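Local coordinates for VP5 (Halorubrum pleomorphic virus 6, PDB 6QGL), which is an envelope protein of a haloarchaeal pleomorphic virus and probably acts in fusion of the viral and host membranes, at residues Asp73-Thr78 and Asp240-Asn245; Met133-Ile138 and Gly162-Thr167; Phe181-Phe186 and Tyr204-Val209; Thr371-Ser376 and Asp406-Tyr411. All coordinates share one frame; numbering follows the deposited sequence.

Contact 1. Residues Asp73-Thr78 and Asp240-Asn245; sequences DGVEHT and DTVFQN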
# COMPACT_ATOMS: atom_id res chain seq x y z
N ASP A 73 -9.48 -11.55 -1.46
CA ASP A 73 -10.37 -12.48 -2.16
C ASP A 73 -9.73 -12.88 -3.50
O ASP A 73 -10.02 -13.95 -4.04
CB ASP A 73 -11.76 -11.87 -2.39
CG ASP A 73 -12.72 -11.96 -1.22
OD1 ASP A 73 -12.40 -12.66 -0.23
OD2 ASP A 73 -13.81 -11.34 -1.29
N GLY A 74 -8.83 -12.02 -4.00
CA GLY A 74 -8.05 -12.25 -5.21
C GLY A 74 -6.94 -13.25 -4.99
O GLY A 74 -6.52 -13.93 -5.93
N VAL A 75 -6.43 -13.34 -3.73
CA VAL A 75 -5.39 -14.29 -3.32
C VAL A 75 -6.02 -15.69 -3.37
O VAL A 75 -5.37 -16.63 -3.83
CB VAL A 75 -4.80 -13.94 -1.93
CG1 VAL A 75 -3.86 -15.02 -1.41
CG2 VAL A 75 -4.09 -12.59 -1.96
N GLU A 76 -7.29 -15.79 -2.94
CA GLU A 76 -8.12 -17.00 -2.95
C GLU A 76 -8.31 -17.46 -4.41
O GLU A 76 -8.18 -18.65 -4.69
CB GLU A 76 -9.47 -16.71 -2.28
CG GLU A 76 -10.32 -17.92 -1.95
CD GLU A 76 -11.62 -17.59 -1.25
OE1 GLU A 76 -12.68 -17.64 -1.91
OE2 GLU A 76 -11.59 -17.27 -0.04
N HIS A 77 -8.57 -16.50 -5.33
CA HIS A 77 -8.75 -16.72 -6.77
C HIS A 77 -7.45 -17.26 -7.38
O HIS A 77 -7.49 -18.26 -8.09
CB HIS A 77 -9.19 -15.42 -7.46
CG HIS A 77 -9.54 -15.56 -8.91
ND1 HIS A 77 -10.70 -16.20 -9.31
CD2 HIS A 77 -8.89 -15.11 -10.00
CE1 HIS A 77 -10.71 -16.14 -10.63
NE2 HIS A 77 -9.64 -15.49 -11.10
N THR A 78 -6.30 -16.61 -7.07
CA THR A 78 -4.95 -16.98 -7.52
C THR A 78 -4.60 -18.39 -7.04
O THR A 78 -4.07 -19.19 -7.82
CB THR A 78 -3.92 -15.94 -7.04
OG1 THR A 78 -4.35 -14.62 -7.39
CG2 THR A 78 -2.52 -16.18 -7.60
N ASP A 240 -5.54 -16.28 6.91
CA ASP A 240 -5.90 -17.61 7.41
C ASP A 240 -7.22 -18.06 6.79
O ASP A 240 -7.31 -19.20 6.33
CB ASP A 240 -6.01 -17.62 8.95
CG ASP A 240 -4.70 -17.47 9.71
OD1 ASP A 240 -3.64 -17.62 9.09
OD2 ASP A 240 -4.76 -17.20 10.92
N THR A 241 -8.22 -17.15 6.76
CA THR A 241 -9.55 -17.40 6.19
C THR A 241 -9.43 -17.81 4.72
O THR A 241 -9.97 -18.85 4.34
CB THR A 241 -10.45 -16.15 6.37
OG1 THR A 241 -10.50 -15.80 7.75
CG2 THR A 241 -11.87 -16.37 5.85
N VAL A 242 -8.70 -17.01 3.93
CA VAL A 242 -8.47 -17.20 2.51
C VAL A 242 -7.83 -18.56 2.21
O VAL A 242 -8.39 -19.30 1.40
CB VAL A 242 -7.67 -15.99 1.93
CG1 VAL A 242 -6.98 -16.32 0.62
CG2 VAL A 242 -8.58 -14.78 1.77
N PHE A 243 -6.72 -18.92 2.88
CA PHE A 243 -6.06 -20.20 2.62
C PHE A 243 -6.81 -21.42 3.20
O PHE A 243 -6.65 -22.52 2.67
CB PHE A 243 -4.60 -20.17 3.05
CG PHE A 243 -3.76 -19.24 2.21
CD1 PHE A 243 -3.49 -19.53 0.87
CD2 PHE A 243 -3.23 -18.07 2.75
CE1 PHE A 243 -2.71 -18.67 0.10
CE2 PHE A 243 -2.44 -17.22 1.97
CZ PHE A 243 -2.19 -17.51 0.66
N GLN A 244 -7.68 -21.20 4.21
CA GLN A 244 -8.52 -22.28 4.74
C GLN A 244 -9.60 -22.60 3.71
O GLN A 244 -9.82 -23.77 3.39
CB GLN A 244 -9.14 -21.90 6.10
CG GLN A 244 -9.98 -23.02 6.72
CD GLN A 244 -10.23 -22.90 8.21
OE1 GLN A 244 -9.86 -21.91 8.86
NE2 GLN A 244 -10.87 -23.92 8.77
N ASN A 245 -10.23 -21.53 3.15
CA ASN A 245 -11.27 -21.62 2.12
C ASN A 245 -10.77 -22.30 0.85
O ASN A 245 -11.53 -23.06 0.26
CB ASN A 245 -11.84 -20.23 1.80
CG ASN A 245 -12.65 -19.58 2.91
OD1 ASN A 245 -13.11 -20.22 3.86
ND2 ASN A 245 -12.84 -18.28 2.79
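The helical segments 73-78 and 240-245 run in nearly the same direction, their axes 27° apart and 9.0 Å from each other at the closest point. The backbones come nearest at Glu-76 and Val-242, with CA atoms 5.5 Å apart. CG1 of Val-242 packs on the backbone here. Anti to its own backbone N (chi1 160°), it lies 3.6 Å from the backbone N of Glu-76 and also touches CA and CB of that residue. On one side of this point the contact is apolar. CG1 of Val-75 lies 3.9 Å from CG1 of Val-242, and the two valine side chains cross at about a right angle. The same CG1 of Val-75 meets the Phe-243 ring at CZ, 3.6 Å away. The other side is polar. The Glu-76 side chain is extended and brings its carboxylate to Asn-245. ND2 of Asn-245 donates to OE2 of Glu-76 at 3.3 Å, a long but fairly straight bond. The hydrogen bond uses the syn side of the carboxylate. The donor stands 34° out of the carboxylate plane, while the acceptor lies almost in the amide plane. The carboxylate and amide planes are nearly perpendicular. CB of Asn-245 also packs against OE2. This pair is partly exposed, whereas the valines and the phenylalanine are buried. The contact joins the start of helix 73-92 to the middle of helix 229-257. Helix 97-140 closes the apolar side, with Tyr-111 on Val-75 and Glu-112 and Val-115 on Phe-243.

Contact 2. Residues Met133-Ile138 and Gly162-Thr167; sequences MTQTVI and GTSPNT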
# COMPACT_ATOMS: atom_id res chain seq x y z
N MET A 133 16.57 2.17 15.74
CA MET A 133 16.23 3.55 16.11
C MET A 133 16.42 3.73 17.62
O MET A 133 16.97 4.75 18.05
CB MET A 133 14.80 3.91 15.69
CG MET A 133 14.63 4.03 14.18
SD MET A 133 13.11 4.88 13.68
CE MET A 133 11.90 3.60 13.92
N THR A 134 16.00 2.72 18.42
CA THR A 134 16.14 2.69 19.87
C THR A 134 17.63 2.72 20.25
O THR A 134 18.02 3.53 21.09
CB THR A 134 15.40 1.48 20.46
OG1 THR A 134 14.03 1.55 20.08
CG2 THR A 134 15.49 1.41 21.98
N GLN A 135 18.46 1.89 19.59
CA GLN A 135 19.90 1.83 19.82
C GLN A 135 20.58 3.17 19.55
O GLN A 135 21.49 3.54 20.29
CB GLN A 135 20.56 0.70 19.00
CG GLN A 135 20.33 -0.70 19.58
CD GLN A 135 20.92 -0.94 20.96
OE1 GLN A 135 21.96 -0.39 21.34
NE2 GLN A 135 20.27 -1.79 21.74
N THR A 136 20.12 3.90 18.51
CA THR A 136 20.61 5.23 18.13
C THR A 136 20.33 6.23 19.26
O THR A 136 21.26 6.90 19.70
CB THR A 136 20.04 5.65 16.76
OG1 THR A 136 20.58 4.79 15.76
CG2 THR A 136 20.37 7.08 16.39
N VAL A 137 19.07 6.28 19.76
CA VAL A 137 18.63 7.15 20.86
C VAL A 137 19.48 6.88 22.12
O VAL A 137 19.93 7.83 22.76
CB VAL A 137 17.10 7.02 21.11
CG1 VAL A 137 16.67 7.71 22.40
CG2 VAL A 137 16.32 7.57 19.93
N ILE A 138 19.74 5.59 22.42
CA ILE A 138 20.57 5.15 23.55
C ILE A 138 22.01 5.69 23.40
O ILE A 138 22.59 6.15 24.39
CB ILE A 138 20.51 3.60 23.71
CG1 ILE A 138 19.14 3.15 24.26
CG2 ILE A 138 21.65 3.05 24.59
CD1 ILE A 138 18.82 1.71 24.04
N GLY A 162 22.63 1.86 28.61
CA GLY A 162 23.08 1.07 27.47
C GLY A 162 22.24 -0.15 27.16
O GLY A 162 22.58 -0.94 26.28
N THR A 163 21.12 -0.31 27.90
CA THR A 163 20.17 -1.42 27.77
C THR A 163 18.94 -0.93 27.00
O THR A 163 18.45 0.17 27.26
CB THR A 163 19.84 -1.97 29.18
OG1 THR A 163 21.02 -2.54 29.74
CG2 THR A 163 18.72 -3.01 29.18
N SER A 164 18.45 -1.75 26.07
CA SER A 164 17.26 -1.44 25.29
C SER A 164 16.01 -1.94 26.04
O SER A 164 16.04 -3.05 26.58
CB SER A 164 17.33 -2.08 23.91
OG SER A 164 16.15 -1.82 23.16
N PRO A 165 14.90 -1.16 26.06
CA PRO A 165 13.68 -1.66 26.70
C PRO A 165 12.98 -2.74 25.85
O PRO A 165 12.05 -3.39 26.32
CB PRO A 165 12.82 -0.41 26.85
CG PRO A 165 13.23 0.46 25.73
CD PRO A 165 14.68 0.17 25.46
N ASN A 166 13.46 -2.92 24.60
CA ASN A 166 12.95 -3.88 23.62
C ASN A 166 13.73 -5.19 23.60
O ASN A 166 14.93 -5.21 23.87
CB ASN A 166 12.98 -3.28 22.21
CG ASN A 166 12.47 -1.88 22.04
OD1 ASN A 166 11.45 -1.48 22.61
ND2 ASN A 166 13.16 -1.11 21.22
N THR A 167 13.03 -6.27 23.22
CA THR A 167 13.57 -7.61 23.04
C THR A 167 12.89 -8.20 21.81
O THR A 167 11.66 -8.25 21.76
CB THR A 167 13.35 -8.49 24.29
OG1 THR A 167 13.69 -7.77 25.48
CG2 THR A 167 14.15 -9.79 24.24
O HOH W 1 20.75 -3.50 24.48
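The one direct hydrogen bond between residues 133-138 and 162-167 is weak and bent: Asn-166 ND2 to Thr-134 OG1, 3.0 Å, with an angle of 129° at the hydrogen. Thr-134 OG1 is also bonded to Leu-130 O. The Asn-166 amide is bonded to His-188 through OD1 and, through ND2, to Glu-131 of the same helix. Chi1 of -58° sets OG1 of Thr-134 beside the backbone N and CG2 anti to it. This methyl turns to the loop and touches Ser-164 OG at 3.5 Å and Pro-165 CD at 3.8 Å. Ser-164 OG accepts from Asn-166 N at 3.2 Å and is also bonded to Glu-131 OE1. The first of these bonds makes an ST turn, which leads the chain from the loop into strand 166-174, an edge strand of a four-stranded antiparallel sheet. The end of helix 97-140 thus packs against the start of that sheet. Ile-138 uses two branches. CG2 rests on Gly-162 CA at 3.8 Å, and CD1 reaches Thr-163 O and Ser-164 CA. Gln-135 bends at chi2 (-63°), which brings NE2 to 3.7 Å from Ser-164 CB. A water accepts from Gln-135 NE2 and from Ser-164 N, each at 3.3 Å.

Contact 3. Residues Phe181-Phe186 and Tyr204-Val209; sequences FTLLTF and YNPKEV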
# COMPACT_ATOMS: atom_id res chain seq x y z
N PHE A 181 10.01 -20.61 9.50
CA PHE A 181 10.32 -19.19 9.34
C PHE A 181 10.42 -18.54 10.72
O PHE A 181 9.59 -18.80 11.59
CB PHE A 181 9.27 -18.47 8.47
CG PHE A 181 9.57 -17.01 8.20
CD1 PHE A 181 10.45 -16.64 7.20
CD2 PHE A 181 8.97 -16.01 8.96
CE1 PHE A 181 10.75 -15.30 6.97
CE2 PHE A 181 9.27 -14.67 8.73
CZ PHE A 181 10.15 -14.32 7.73
N THR A 182 11.43 -17.68 10.90
CA THR A 182 11.63 -16.97 12.15
C THR A 182 10.88 -15.64 12.12
O THR A 182 11.30 -14.69 11.45
CB THR A 182 13.12 -16.84 12.51
OG1 THR A 182 13.70 -18.14 12.60
CG2 THR A 182 13.34 -16.11 13.83
N LEU A 183 9.75 -15.59 12.84
CA LEU A 183 8.94 -14.39 13.02
C LEU A 183 9.45 -13.73 14.30
O LEU A 183 9.70 -14.42 15.29
CB LEU A 183 7.44 -14.76 13.15
CG LEU A 183 6.45 -13.65 13.55
CD1 LEU A 183 6.19 -12.69 12.40
CD2 LEU A 183 5.15 -14.24 14.04
N LEU A 184 9.65 -12.40 14.27
CA LEU A 184 10.13 -11.70 15.45
C LEU A 184 8.97 -11.22 16.29
O LEU A 184 8.10 -10.51 15.81
CB LEU A 184 11.07 -10.53 15.08
CG LEU A 184 12.35 -10.87 14.30
CD1 LEU A 184 13.06 -9.61 13.86
CD2 LEU A 184 13.30 -11.74 15.12
N THR A 185 8.92 -11.68 17.55
CA THR A 185 7.91 -11.27 18.50
C THR A 185 8.48 -10.07 19.24
O THR A 185 9.56 -10.16 19.84
CB THR A 185 7.49 -12.43 19.41
OG1 THR A 185 6.84 -13.40 18.59
CG2 THR A 185 6.55 -12.00 20.53
N PHE A 186 7.79 -8.94 19.15
CA PHE A 186 8.22 -7.71 19.78
C PHE A 186 7.80 -7.64 21.24
O PHE A 186 6.61 -7.57 21.54
CB PHE A 186 7.71 -6.48 19.00
CG PHE A 186 8.12 -5.18 19.64
CD1 PHE A 186 9.39 -4.66 19.44
CD2 PHE A 186 7.25 -4.49 20.48
CE1 PHE A 186 9.79 -3.47 20.06
CE2 PHE A 186 7.65 -3.31 21.10
CZ PHE A 186 8.91 -2.80 20.89
N TYR A 204 3.87 -8.79 21.52
CA TYR A 204 2.97 -9.15 20.42
C TYR A 204 3.69 -9.31 19.07
O TYR A 204 4.88 -9.03 18.94
CB TYR A 204 1.80 -8.14 20.31
CG TYR A 204 2.18 -6.76 19.84
CD1 TYR A 204 2.77 -5.84 20.71
CD2 TYR A 204 1.88 -6.33 18.55
CE1 TYR A 204 3.10 -4.56 20.29
CE2 TYR A 204 2.21 -5.05 18.12
CZ TYR A 204 2.82 -4.17 18.99
OH TYR A 204 3.14 -2.90 18.55
N ASN A 205 2.93 -9.77 18.06
CA ASN A 205 3.33 -9.99 16.67
C ASN A 205 2.04 -9.97 15.82
O ASN A 205 0.97 -9.86 16.41
CB ASN A 205 4.12 -11.31 16.52
CG ASN A 205 3.44 -12.56 17.04
OD1 ASN A 205 2.24 -12.77 16.89
ND2 ASN A 205 4.22 -13.44 17.65
N PRO A 206 2.07 -10.10 14.46
CA PRO A 206 0.80 -10.09 13.71
C PRO A 206 -0.18 -11.22 14.08
O PRO A 206 -1.38 -11.06 13.85
CB PRO A 206 1.25 -10.20 12.25
CG PRO A 206 2.65 -9.73 12.24
CD PRO A 206 3.21 -10.22 13.54
N LYS A 207 0.31 -12.34 14.66
CA LYS A 207 -0.51 -13.50 15.02
C LYS A 207 -1.29 -13.35 16.33
O LYS A 207 -2.47 -13.71 16.37
CB LYS A 207 0.32 -14.79 15.06
CG LYS A 207 0.77 -15.31 13.70
CD LYS A 207 1.52 -16.63 13.85
CE LYS A 207 1.81 -17.32 12.54
NZ LYS A 207 0.59 -17.89 11.92
N GLU A 208 -0.64 -12.88 17.41
CA GLU A 208 -1.25 -12.77 18.74
C GLU A 208 -0.60 -11.73 19.66
O GLU A 208 0.52 -11.30 19.40
CB GLU A 208 -1.23 -14.15 19.45
CG GLU A 208 0.18 -14.70 19.68
CD GLU A 208 0.35 -15.68 20.82
OE1 GLU A 208 -0.35 -15.55 21.85
OE2 GLU A 208 1.22 -16.58 20.69
N VAL A 209 -1.30 -11.38 20.75
CA VAL A 209 -0.83 -10.51 21.83
C VAL A 209 -0.51 -11.47 22.98
O VAL A 209 -1.42 -12.08 23.55
CB VAL A 209 -1.85 -9.42 22.25
CG1 VAL A 209 -1.36 -8.62 23.44
CG2 VAL A 209 -2.17 -8.49 21.09
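Asn-205 joins the turn after strand 201-204 to strand 180-189 of an antiparallel sheet. Its CB lies 4.0 Å from CD2 of Leu-183. Next comes CG, which chi1 of 55° sets between the backbone N and the carbonyl carbon. It also packs on Leu-183 CD2, and the two side chains cross at about a right angle. At the tip, ND2 donates to Thr-185 OG1 at 2.8 Å with an angle of 154° at the hydrogen. The acceptor lies close to the amide plane. Thr-185 OG1 is also bonded to Thr-171 of the next strand. The other tip atom, OD1, turns back and accepts from Glu-208 N, an Asx motif, and weakly from Lys-207 N. The amide is thus held at both ends. Beside it, Phe-186 and Tyr-204 form an antiparallel hydrogen-bonded pair, with Phe-186 N to Tyr-204 O at 2.9 Å and Tyr-204 N to Phe-186 O at 3.0 Å. Their side chains lie side by side and point the same way, with Phe-186 CD2 nearest to Tyr-204 CE1. The Tyr-204 hydroxyl is bonded to Met-227 O. Pro-206 is touched by Trp-232 of helix 229-257, and its CD lies 4.0 Å from CD1 of Leu-183.

Contact 4. Residues Thr371-Ser376 and Asp406-Tyr411; sequences TITITS and DGTWSY
Gly-407 opens the contact, its O facing Thr-375 O at 3.3 Å; both are acceptors, so they do not bond. Its positive phi of 89° suits glycine. Thr-408 comes next. Its CB packs at 3.9 Å from CG2 of Thr-373, and its CA makes a CA-H...O contact with Ile-374 O. Its hydroxyl is bonded to Asn-404. Trp-409 is the residue most buried by the other segment. Its backbone pairs with Ile-374 through two hydrogen bonds, Ile-374 N to Trp-409 O at 2.8 Å and Trp-409 N to Ile-374 O at 3.0 Å. CG1 of Ile-374, set between its backbone N and carbonyl carbon (chi1 60°), lies 3.6 Å from CB of Trp-409. The six-membered part of the indole reaches Ser-376, whose O is 3.3 Å from CE3. Ser-410 forms a non-hydrogen-bonded pair with Thr-373 on the other face of the sheet. Its CB touches CG2 of Thr-371 at 3.8 Å. Tyr-411 closes a second hydrogen-bonded pair, with Ile-372 N to Tyr-411 O at 2.9 Å and the return bond from Tyr-411 N to Ile-372 O. Its hydroxyl is bonded to Asp-416. Strand 371-374 is an outer strand of a three-stranded antiparallel sheet, and strand 409-412 is the middle one, followed by 402-403. Val-386 and Ile-384 of strand 382-388 and Val-394 and Val-396 of strand 393-397 pack on the face with Ile-372, Ile-374 and Tyr-411.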
# COMPACT_ATOMS: atom_id res chain seq x y z
N THR A 371 10.17 38.33 -0.61
CA THR A 371 9.66 37.20 0.18
C THR A 371 8.18 36.93 -0.11
O THR A 371 7.34 37.83 -0.00
CB THR A 371 9.96 37.38 1.68
OG1 THR A 371 11.27 37.91 1.84
CG2 THR A 371 9.84 36.08 2.47
N ILE A 372 7.87 35.67 -0.48
CA ILE A 372 6.52 35.16 -0.76
C ILE A 372 6.10 34.29 0.43
O ILE A 372 6.87 33.42 0.84
CB ILE A 372 6.50 34.35 -2.09
CG1 ILE A 372 7.01 35.19 -3.28
CG2 ILE A 372 5.11 33.75 -2.38
CD1 ILE A 372 7.55 34.37 -4.43
N THR A 373 4.90 34.53 1.00
CA THR A 373 4.41 33.77 2.14
C THR A 373 3.12 33.01 1.80
O THR A 373 2.21 33.58 1.19
CB THR A 373 4.26 34.66 3.39
OG1 THR A 373 5.41 35.51 3.51
CG2 THR A 373 4.11 33.85 4.68
N ILE A 374 3.05 31.73 2.19
CA ILE A 374 1.90 30.84 2.01
C ILE A 374 1.31 30.48 3.38
O ILE A 374 2.05 30.43 4.36
CB ILE A 374 2.24 29.61 1.11
CG1 ILE A 374 3.36 28.74 1.72
CG2 ILE A 374 2.58 30.07 -0.31
CD1 ILE A 374 3.55 27.35 1.12
N THR A 375 -0.02 30.28 3.46
CA THR A 375 -0.71 30.01 4.74
C THR A 375 -1.05 28.51 4.97
O THR A 375 -1.82 28.19 5.89
CB THR A 375 -1.96 30.91 4.89
OG1 THR A 375 -2.91 30.57 3.88
CG2 THR A 375 -1.63 32.39 4.83
N SER A 376 -0.47 27.61 4.17
CA SER A 376 -0.66 26.16 4.29
C SER A 376 0.62 25.42 3.93
O SER A 376 1.49 25.98 3.27
CB SER A 376 -1.81 25.69 3.41
OG SER A 376 -3.07 25.96 4.01
N ASP A 406 4.48 29.66 12.44
CA ASP A 406 3.29 30.50 12.64
C ASP A 406 2.09 29.90 11.87
O ASP A 406 0.99 30.46 11.90
CB ASP A 406 3.61 31.91 12.12
CG ASP A 406 2.59 33.00 12.41
OD1 ASP A 406 1.67 32.75 13.22
OD2 ASP A 406 2.71 34.10 11.83
N GLY A 407 2.32 28.77 11.22
CA GLY A 407 1.34 28.12 10.37
C GLY A 407 1.47 28.66 8.96
O GLY A 407 0.61 28.44 8.11
N THR A 408 2.58 29.40 8.73
CA THR A 408 2.96 30.05 7.48
C THR A 408 4.36 29.62 7.03
O THR A 408 5.24 29.40 7.87
CB THR A 408 2.92 31.59 7.62
OG1 THR A 408 3.79 32.00 8.67
CG2 THR A 408 1.51 32.13 7.87
N TRP A 409 4.56 29.51 5.71
CA TRP A 409 5.83 29.14 5.09
C TRP A 409 6.26 30.27 4.14
O TRP A 409 5.40 30.85 3.47
CB TRP A 409 5.71 27.82 4.31
CG TRP A 409 5.67 26.60 5.17
CD1 TRP A 409 6.68 25.71 5.38
CD2 TRP A 409 4.54 26.10 5.90
NE1 TRP A 409 6.26 24.71 6.23
CE2 TRP A 409 4.95 24.92 6.55
CE3 TRP A 409 3.21 26.54 6.07
CZ2 TRP A 409 4.09 24.17 7.37
CZ3 TRP A 409 2.37 25.82 6.89
CH2 TRP A 409 2.80 24.64 7.53
N SER A 410 7.56 30.58 4.10
CA SER A 410 8.07 31.65 3.23
C SER A 410 9.28 31.24 2.38
O SER A 410 10.02 30.33 2.75
CB SER A 410 8.36 32.91 4.03
OG SER A 410 9.63 32.88 4.67
N TYR A 411 9.47 31.93 1.24
CA TYR A 411 10.58 31.75 0.30
C TYR A 411 11.06 33.12 -0.19
O TYR A 411 10.23 33.99 -0.46
CB TYR A 411 10.18 30.83 -0.88
CG TYR A 411 11.23 30.73 -1.97
CD1 TYR A 411 12.34 29.90 -1.82
CD2 TYR A 411 11.13 31.48 -3.13
CE1 TYR A 411 13.32 29.83 -2.80
CE2 TYR A 411 12.11 31.41 -4.13
CZ TYR A 411 13.20 30.59 -3.95
OH TYR A 411 14.17 30.52 -4.93

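Contacts 1 and 3 are buried, contact 2 is partly buried and contact 4 lies at the surface. The first three belong to the N-terminal part of the envelope protein. Contacts 2 and 3 reach neighbouring strands of one sheet and touch, Asn-166 OD1 lying 3.3 Å from Phe-186 CZ. Contact 1 holds helices, and its nearest atoms are about 5 Å from contact 3. Contact 4 is far off, its centre about 50 Å from that of contact 1 and on the opposite side of the chain's centre. Contact 1 combines apolar packing with one carboxylate-amide bond. Side-chain amides and hydroxyls matter in contacts 2 and 3. Contact 3 adds one backbone pair, and a backbone ladder holds contact 4.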